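Local atomic coordinates of beta-porphyranase A (Bacteroides plebeius, PDB entry 4AW7), a protein that cleaves the red-algal polysaccharide porphyran by hydrolysing the linkages between beta-D-galactopyranose and alpha-L-galactopyranose-6-sulfate. Residues A[67-79]-A[101-113]. Numbering follows the deposited sequence.
Sequences LGRKFWGPYSYAY and KRYIATEHPYVQH. With K (potassium ion), chain G; L6S (6-O-sulfo-alpha-L-galactopyranose), chain B; GAL (beta-D-galactopyranose), chain C; L6S (6-O-sulfo-alpha-L-galactopyranose), chain D.
F71 and T106 pair across two neighbouring parallel strands, 69-71 and 104-106, of the (beta/alpha)8-type barrel, and illustrate how strand ends shape a sugar-binding cleft. T106 CG2 stands 3.6 Å over the centre of the F71 ring, while O4 of the chain D L6S lies over the opposite face, toward the rim. H108 adds an offset stack, its plane turned 23° from the phenyl ring and F71 CD2 lying over the imidazole centre. On the F71 side of the sheet, the R69 guanidinium has T106 CG2 over one face, and its nitrogens form salt bridges with E142 and the presumed nucleophile E272 and a hydrogen bond with N145.

E107 turns back, its chain bent at chi2 (-87°), to hold the start of helix 74-82. E107 OE2 accepts Y75 N at 2.8 Å and S76 N at 2.9 Å, both from one face of the carboxylate. S76 OG lies over one face of the W72 indole; GAL C5 sits over the centre of the other, and NE1 donates to the sulfate O3S of the chain B L6S. With an alanine in place of W72 the galactose would probably lose its stacking platform, and the sulfate oxygen its indole donor. Farther along the helix, the loop residue Q112 puts CG over the Y79 ring face. S76 OG donates to the syn lone pair of E107 OE1 at 2.6 Å.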
loop_
_atom_site.group_PDB
_atom_site.type_symbol
_atom_site.label_atom_id
_atom_site.label_comp_id
_atom_site.label_asym_id
_atom_site.label_seq_id
_atom_site.Cartn_x
_atom_site.Cartn_y
_atom_site.Cartn_z
ATOM N N LEU A 67 -5.907 -11.527 8.187
ATOM C CA LEU A 67 -5.376 -12.202 6.988
ATOM C C LEU A 67 -5.733 -11.387 5.763
ATOM O O LEU A 67 -6.632 -10.559 5.810
ATOM C CB LEU A 67 -6.008 -13.598 6.875
ATOM C CG LEU A 67 -5.924 -14.420 8.165
ATOM C CD1 LEU A 67 -6.740 -15.706 7.907
ATOM C CD2 LEU A 67 -4.494 -14.715 8.632
ATOM N N GLY A 68 -5.059 -11.567 4.635
ATOM C CA GLY A 68 -3.937 -12.436 4.434
ATOM C C GLY A 68 -3.860 -12.788 2.974
ATOM O O GLY A 68 -4.478 -12.130 2.168
ATOM N N ARG A 69 -3.075 -13.794 2.625
ATOM C CA ARG A 69 -2.836 -14.136 1.217
ATOM C C ARG A 69 -2.414 -15.591 1.126
ATOM O O ARG A 69 -1.710 -16.081 1.998
ATOM C CB ARG A 69 -1.773 -13.187 0.590
ATOM C CG ARG A 69 -1.678 -13.209 -0.918
ATOM C CD ARG A 69 -1.315 -11.871 -1.434
ATOM N NE ARG A 69 -1.114 -11.724 -2.879
ATOM C CZ ARG A 69 0.081 -11.720 -3.475
ATOM N NH1 ARG A 69 1.174 -12.093 -2.828
ATOM N NH2 ARG A 69 0.146 -11.350 -4.746
ATOM N N LYS A 70 -2.859 -16.254 0.056
ATOM C CA LYS A 70 -2.579 -17.651 -0.164
ATOM C C LYS A 70 -2.430 -17.917 -1.649
ATOM O O LYS A 70 -3.244 -17.450 -2.425
ATOM C CB LYS A 70 -3.776 -18.471 0.357
ATOM C CG LYS A 70 -3.738 -19.904 0.091
ATOM C CD LYS A 70 -2.856 -20.597 1.041
ATOM C CE LYS A 70 -3.248 -22.082 1.195
ATOM N NZ LYS A 70 -2.257 -22.726 2.144
ATOM N N PHE A 71 -1.427 -18.717 -1.989
ATOM C CA PHE A 71 -1.223 -19.185 -3.362
ATOM C C PHE A 71 -2.010 -20.465 -3.599
ATOM O O PHE A 71 -1.488 -21.581 -3.516
ATOM C CB PHE A 71 0.255 -19.373 -3.627
ATOM C CG PHE A 71 0.986 -18.080 -3.848
ATOM C CD1 PHE A 71 1.319 -17.245 -2.818
ATOM C CD2 PHE A 71 1.247 -17.656 -5.135
ATOM C CE1 PHE A 71 1.954 -16.049 -3.074
ATOM C CE2 PHE A 71 1.910 -16.471 -5.387
ATOM C CZ PHE A 71 2.244 -15.670 -4.369
ATOM N N TRP A 72 -3.293 -20.305 -3.805
ATOM C CA TRP A 72 -4.175 -21.408 -4.170
ATOM C C TRP A 72 -5.469 -20.834 -4.663
ATOM O O TRP A 72 -5.924 -19.816 -4.152
ATOM C CB TRP A 72 -4.448 -22.312 -2.974
ATOM C CG TRP A 72 -4.871 -23.708 -3.438
ATOM C CD1 TRP A 72 -6.127 -24.222 -3.484
ATOM C CD2 TRP A 72 -3.995 -24.728 -3.947
ATOM N NE1 TRP A 72 -6.077 -25.518 -3.950
ATOM C CE2 TRP A 72 -4.781 -25.839 -4.257
ATOM C CE3 TRP A 72 -2.615 -24.800 -4.151
ATOM C CZ2 TRP A 72 -4.226 -27.025 -4.759
ATOM C CZ3 TRP A 72 -2.059 -25.969 -4.642
ATOM C CH2 TRP A 72 -2.867 -27.054 -4.954
ATOM N N GLY A 73 -6.088 -21.445 -5.644
ATOM C CA GLY A 73 -7.222 -20.891 -6.307
ATOM C C GLY A 73 -7.798 -21.873 -7.302
ATOM O O GLY A 73 -7.486 -23.063 -7.252
ATOM N N PRO A 74 -8.640 -21.362 -8.183
ATOM C CA PRO A 74 -9.313 -22.276 -9.131
ATOM C C PRO A 74 -8.356 -23.044 -10.014
ATOM O O PRO A 74 -8.692 -24.164 -10.453
ATOM C CB PRO A 74 -10.178 -21.336 -9.988
ATOM C CG PRO A 74 -10.292 -20.060 -9.182
ATOM C CD PRO A 74 -9.063 -19.969 -8.359
ATOM N N TYR A 75 -7.208 -22.445 -10.329
ATOM C CA TYR A 75 -6.312 -23.004 -11.347
ATOM C C TYR A 75 -5.385 -24.041 -10.743
ATOM O O TYR A 75 -5.147 -25.104 -11.351
ATOM C CB TYR A 75 -5.614 -21.870 -12.142
ATOM C CG TYR A 75 -6.644 -20.969 -12.711
ATOM C CD1 TYR A 75 -7.430 -21.388 -13.796
ATOM C CD2 TYR A 75 -6.950 -19.751 -12.136
ATOM C CE1 TYR A 75 -8.467 -20.626 -14.255
ATOM C CE2 TYR A 75 -7.984 -18.975 -12.603
ATOM C CZ TYR A 75 -8.776 -19.430 -13.657
ATOM O OH TYR A 75 -9.833 -18.606 -14.095
ATOM N N SER A 76 -4.938 -23.810 -9.509
ATOM C CA SER A 76 -4.180 -24.815 -8.773
ATOM C C SER A 76 -5.145 -25.983 -8.407
ATOM O O SER A 76 -4.802 -27.162 -8.589
ATOM C CB SER A 76 -3.391 -24.177 -7.585
ATOM O OG SER A 76 -4.143 -23.201 -6.912
ATOM N N TYR A 77 -6.375 -25.674 -7.998
ATOM C CA TYR A 77 -7.354 -26.736 -7.715
ATOM C C TYR A 77 -7.628 -27.586 -8.966
ATOM O O TYR A 77 -7.615 -28.814 -8.924
ATOM C CB TYR A 77 -8.647 -26.098 -7.223
ATOM C CG TYR A 77 -9.790 -27.083 -7.013
ATOM C CD1 TYR A 77 -10.609 -27.445 -8.081
ATOM C CD2 TYR A 77 -10.070 -27.638 -5.757
ATOM C CE1 TYR A 77 -11.650 -28.345 -7.927
ATOM C CE2 TYR A 77 -11.120 -28.549 -5.591
ATOM C CZ TYR A 77 -11.906 -28.890 -6.686
ATOM O OH TYR A 77 -12.967 -29.771 -6.562
ATOM N N ALA A 78 -7.870 -26.927 -10.098
ATOM C CA ALA A 78 -8.212 -27.640 -11.337
ATOM C C ALA A 78 -7.056 -28.478 -11.827
ATOM O O ALA A 78 -7.264 -29.634 -12.224
ATOM C CB ALA A 78 -8.696 -26.706 -12.441
ATOM N N TYR A 79 -5.851 -27.929 -11.839
ATOM C CA TYR A 79 -4.687 -28.676 -12.331
ATOM C C TYR A 79 -4.451 -29.912 -11.480
ATOM O O TYR A 79 -4.108 -30.978 -11.988
ATOM C CB TYR A 79 -3.440 -27.786 -12.443
ATOM C CG TYR A 79 -2.299 -28.539 -13.067
ATOM C CD1 TYR A 79 -2.107 -28.535 -14.462
ATOM C CD2 TYR A 79 -1.402 -29.247 -12.284
ATOM C CE1 TYR A 79 -1.063 -29.279 -15.035
ATOM C CE2 TYR A 79 -0.373 -29.966 -12.857
ATOM C CZ TYR A 79 -0.204 -29.977 -14.220
ATOM O OH TYR A 79 0.821 -30.728 -14.753
ATOM N N LYS A 101 -14.439 -15.291 3.467
ATOM C CA LYS A 101 -13.316 -15.189 4.374
ATOM C C LYS A 101 -12.390 -14.092 3.869
ATOM O O LYS A 101 -12.008 -14.061 2.683
ATOM C CB LYS A 101 -12.540 -16.484 4.487
ATOM C CG LYS A 101 -11.497 -16.496 5.606
ATOM C CD LYS A 101 -10.749 -17.836 5.671
ATOM C CE LYS A 101 -9.630 -17.847 6.662
ATOM N NZ LYS A 101 -10.140 -18.242 7.958
ATOM N N ARG A 102 -11.986 -13.192 4.752
ATOM C CA ARG A 102 -11.130 -12.091 4.363
ATOM C C ARG A 102 -9.703 -12.554 4.181
ATOM O O ARG A 102 -8.976 -12.793 5.128
ATOM C CB ARG A 102 -11.196 -10.952 5.358
ATOM C CG ARG A 102 -10.307 -9.773 4.961
ATOM C CD ARG A 102 -10.608 -8.542 5.829
ATOM N NE ARG A 102 -9.777 -7.414 5.526
ATOM C CZ ARG A 102 -10.069 -6.476 4.646
ATOM N NH1 ARG A 102 -11.103 -6.572 3.840
ATOM N NH2 ARG A 102 -9.255 -5.447 4.526
ATOM N N TYR A 103 -9.296 -12.670 2.915
ATOM C CA TYR A 103 -7.913 -12.900 2.487
ATOM C C TYR A 103 -7.896 -12.707 0.972
ATOM O O TYR A 103 -8.957 -12.599 0.336
ATOM C CB TYR A 103 -7.392 -14.285 2.873
ATOM C CG TYR A 103 -7.921 -15.476 2.104
ATOM C CD1 TYR A 103 -9.155 -16.021 2.389
ATOM C CD2 TYR A 103 -7.179 -16.061 1.079
ATOM C CE1 TYR A 103 -9.618 -17.133 1.702
ATOM C CE2 TYR A 103 -7.629 -17.147 0.388
ATOM C CZ TYR A 103 -8.850 -17.686 0.699
ATOM O OH TYR A 103 -9.347 -18.769 0.003
ATOM N N ILE A 104 -6.689 -12.684 0.416
ATOM C CA ILE A 104 -6.477 -12.621 -1.013
ATOM C C ILE A 104 -6.006 -13.978 -1.517
ATOM O O ILE A 104 -4.966 -14.482 -1.085
ATOM C CB ILE A 104 -5.387 -11.594 -1.379
ATOM C CG1 ILE A 104 -5.696 -10.198 -0.839
ATOM C CG2 ILE A 104 -5.142 -11.582 -2.880
ATOM C CD1 ILE A 104 -4.506 -9.223 -0.910
ATOM N N ALA A 105 -6.767 -14.577 -2.432
ATOM C CA ALA A 105 -6.326 -15.759 -3.154
ATOM C C ALA A 105 -5.582 -15.292 -4.398
ATOM O O ALA A 105 -6.105 -14.444 -5.137
ATOM C CB ALA A 105 -7.533 -16.629 -3.544
ATOM N N THR A 106 -4.397 -15.838 -4.639
ATOM C CA THR A 106 -3.620 -15.580 -5.828
ATOM C C THR A 106 -3.060 -16.880 -6.370
ATOM O O THR A 106 -3.103 -17.904 -5.681
ATOM C CB THR A 106 -2.548 -14.505 -5.565
ATOM O OG1 THR A 106 -2.017 -14.028 -6.821
ATOM C CG2 THR A 106 -1.436 -15.002 -4.688
ATOM N N GLU A 107 -2.585 -16.860 -7.609
ATOM C CA GLU A 107 -1.985 -18.027 -8.221
ATOM C C GLU A 107 -0.603 -17.698 -8.751
ATOM O O GLU A 107 -0.373 -16.616 -9.294
ATOM C CB GLU A 107 -2.830 -18.524 -9.380
ATOM C CG GLU A 107 -4.216 -18.991 -8.977
ATOM C CD GLU A 107 -4.310 -20.447 -8.556
ATOM O OE1 GLU A 107 -3.322 -21.007 -8.014
ATOM O OE2 GLU A 107 -5.405 -21.024 -8.764
ATOM N N HIS A 108 0.319 -18.656 -8.673
ATOM C CA HIS A 108 1.590 -18.519 -9.362
ATOM C C HIS A 108 1.332 -18.473 -10.867
ATOM O O HIS A 108 0.485 -19.219 -11.373
ATOM C CB HIS A 108 2.513 -19.686 -9.091
ATOM C CG HIS A 108 2.966 -19.822 -7.676
ATOM N ND1 HIS A 108 3.835 -18.930 -7.083
ATOM C CD2 HIS A 108 2.699 -20.769 -6.748
ATOM C CE1 HIS A 108 4.065 -19.327 -5.843
ATOM N NE2 HIS A 108 3.395 -20.447 -5.618
ATOM N N PRO A 109 2.107 -17.684 -11.613
ATOM C CA PRO A 109 1.961 -17.590 -13.070
ATOM C C PRO A 109 2.746 -18.720 -13.760
ATOM O O PRO A 109 3.730 -18.458 -14.485
ATOM C CB PRO A 109 2.548 -16.205 -13.358
ATOM C CG PRO A 109 3.603 -16.036 -12.366
ATOM C CD PRO A 109 3.049 -16.664 -11.107
ATOM N N TYR A 110 2.362 -19.940 -13.415
ATOM C CA TYR A 110 2.973 -21.200 -13.854
ATOM C C TYR A 110 2.332 -21.650 -15.159
ATOM O O TYR A 110 1.154 -21.377 -15.377
ATOM C CB TYR A 110 2.714 -22.328 -12.806
ATOM C CG TYR A 110 3.457 -22.300 -11.473
ATOM C CD1 TYR A 110 4.611 -21.545 -11.290
ATOM C CD2 TYR A 110 2.994 -23.082 -10.400
ATOM C CE1 TYR A 110 5.280 -21.537 -10.037
ATOM C CE2 TYR A 110 3.663 -23.093 -9.182
ATOM C CZ TYR A 110 4.808 -22.323 -9.022
ATOM O OH TYR A 110 5.465 -22.307 -7.810
ATOM N N VAL A 111 3.073 -22.467 -15.916
ATOM C CA VAL A 111 2.535 -23.095 -17.128
ATOM C C VAL A 111 1.394 -24.068 -16.831
ATOM O O VAL A 111 0.645 -24.420 -17.725
ATOM C CB VAL A 111 3.619 -23.829 -17.951
ATOM C CG1 VAL A 111 4.648 -22.872 -18.486
ATOM C CG2 VAL A 111 4.278 -24.964 -17.180
ATOM N N GLN A 112 1.261 -24.479 -15.578
ATOM C CA GLN A 112 0.142 -25.309 -15.129
ATOM C C GLN A 112 -1.158 -24.561 -15.023
ATOM O O GLN A 112 -2.231 -25.164 -14.988
ATOM C CB GLN A 112 0.478 -25.957 -13.768
ATOM C CG GLN A 112 1.594 -27.029 -13.818
ATOM C CD GLN A 112 3.012 -26.508 -13.816
ATOM O OE1 GLN A 112 3.262 -25.363 -13.489
ATOM N NE2 GLN A 112 3.958 -27.357 -14.197
ATOM N N HIS A 113 -1.063 -23.223 -14.987
ATOM C CA HIS A 113 -2.193 -22.354 -14.780
ATOM C C HIS A 113 -2.598 -21.544 -15.984
ATOM O O HIS A 113 -3.766 -21.307 -16.200
ATOM C CB HIS A 113 -1.937 -21.432 -13.579
ATOM C CG HIS A 113 -1.630 -22.170 -12.317
ATOM N ND1 HIS A 113 -0.948 -21.593 -11.268
ATOM C CD2 HIS A 113 -1.910 -23.444 -11.934
ATOM C CE1 HIS A 113 -0.828 -22.487 -10.296
ATOM N NE2 HIS A 113 -1.382 -23.623 -10.684
HETATM K K K G . -11.838 -19.923 0.981
HETATM O O1S L6S B . -8.567 -30.085 -3.791
HETATM O O2S L6S B . -6.875 -29.070 -5.238
HETATM O O3S L6S B . -7.734 -27.829 -3.280
HETATM C C1 L6S B . -2.485 -30.791 -2.904
HETATM C C2 L6S B . -2.053 -32.274 -2.796
HETATM C C3 L6S B . -2.954 -33.032 -1.823
HETATM C C4 L6S B . -4.427 -32.868 -2.263
HETATM C C5 L6S B . -4.786 -31.362 -2.340
HETATM C C6 L6S B . -6.183 -31.147 -2.866
HETATM O O2 L6S B . -0.700 -32.385 -2.325
HETATM O O3 L6S B . -2.622 -34.418 -1.813
HETATM O O4 L6S B . -4.614 -33.507 -3.554
HETATM O O5 L6S B . -3.865 -30.608 -3.232
HETATM O O6 L6S B . -6.431 -29.747 -2.902
HETATM S S1 L6S B . -7.388 -29.172 -3.836
HETATM C C1 GAL C . -1.328 -26.721 -0.725
HETATM C C2 GAL C . -1.218 -28.234 -0.816
HETATM C C3 GAL C . -2.379 -28.755 -1.639
HETATM C C4 GAL C . -3.699 -28.230 -1.065
HETATM C C5 GAL C . -3.665 -26.699 -0.930
HETATM C C6 GAL C . -4.926 -26.110 -0.303
HETATM O O2 GAL C . -0.009 -28.540 -1.459
HETATM O O3 GAL C . -2.338 -30.170 -1.619
HETATM O O4 GAL C . -3.932 -28.832 0.195
HETATM O O5 GAL C . -2.539 -26.288 -0.151
HETATM O O6 GAL C . -4.868 -24.703 -0.279
HETATM O O1S L6S D . 3.957 -16.392 2.371
HETATM O O2S L6S D . 6.068 -17.393 3.134
HETATM O O3S L6S D . 4.525 -18.628 1.675
HETATM C C1 L6S D . 5.669 -14.933 -3.522
HETATM C C2 L6S D . 5.893 -16.236 -4.256
HETATM C C3 L6S D . 6.857 -17.118 -3.448
HETATM C C4 L6S D . 6.239 -17.363 -2.019
HETATM C C5 L6S D . 5.968 -15.998 -1.376
HETATM C C6 L6S D . 5.049 -16.180 -0.147
HETATM O O2 L6S D . 6.360 -16.010 -5.602
HETATM O O3 L6S D . 7.115 -18.369 -4.103
HETATM O O4 L6S D . 5.021 -18.106 -2.185
HETATM O O5 L6S D . 5.218 -15.098 -2.200
HETATM O O6 L6S D . 5.813 -16.761 0.899
HETATM S S1 L6S D . 5.043 -17.300 2.108
HETATM O O HOH W 1 -7.712 -8.553 7.330
HETATM O O HOH W 2 -8.891 -11.983 8.002
HETATM O O HOH W 3 -9.094 -19.911 -3.170
HETATM O O HOH W 4 -7.066 -19.772 -1.669
#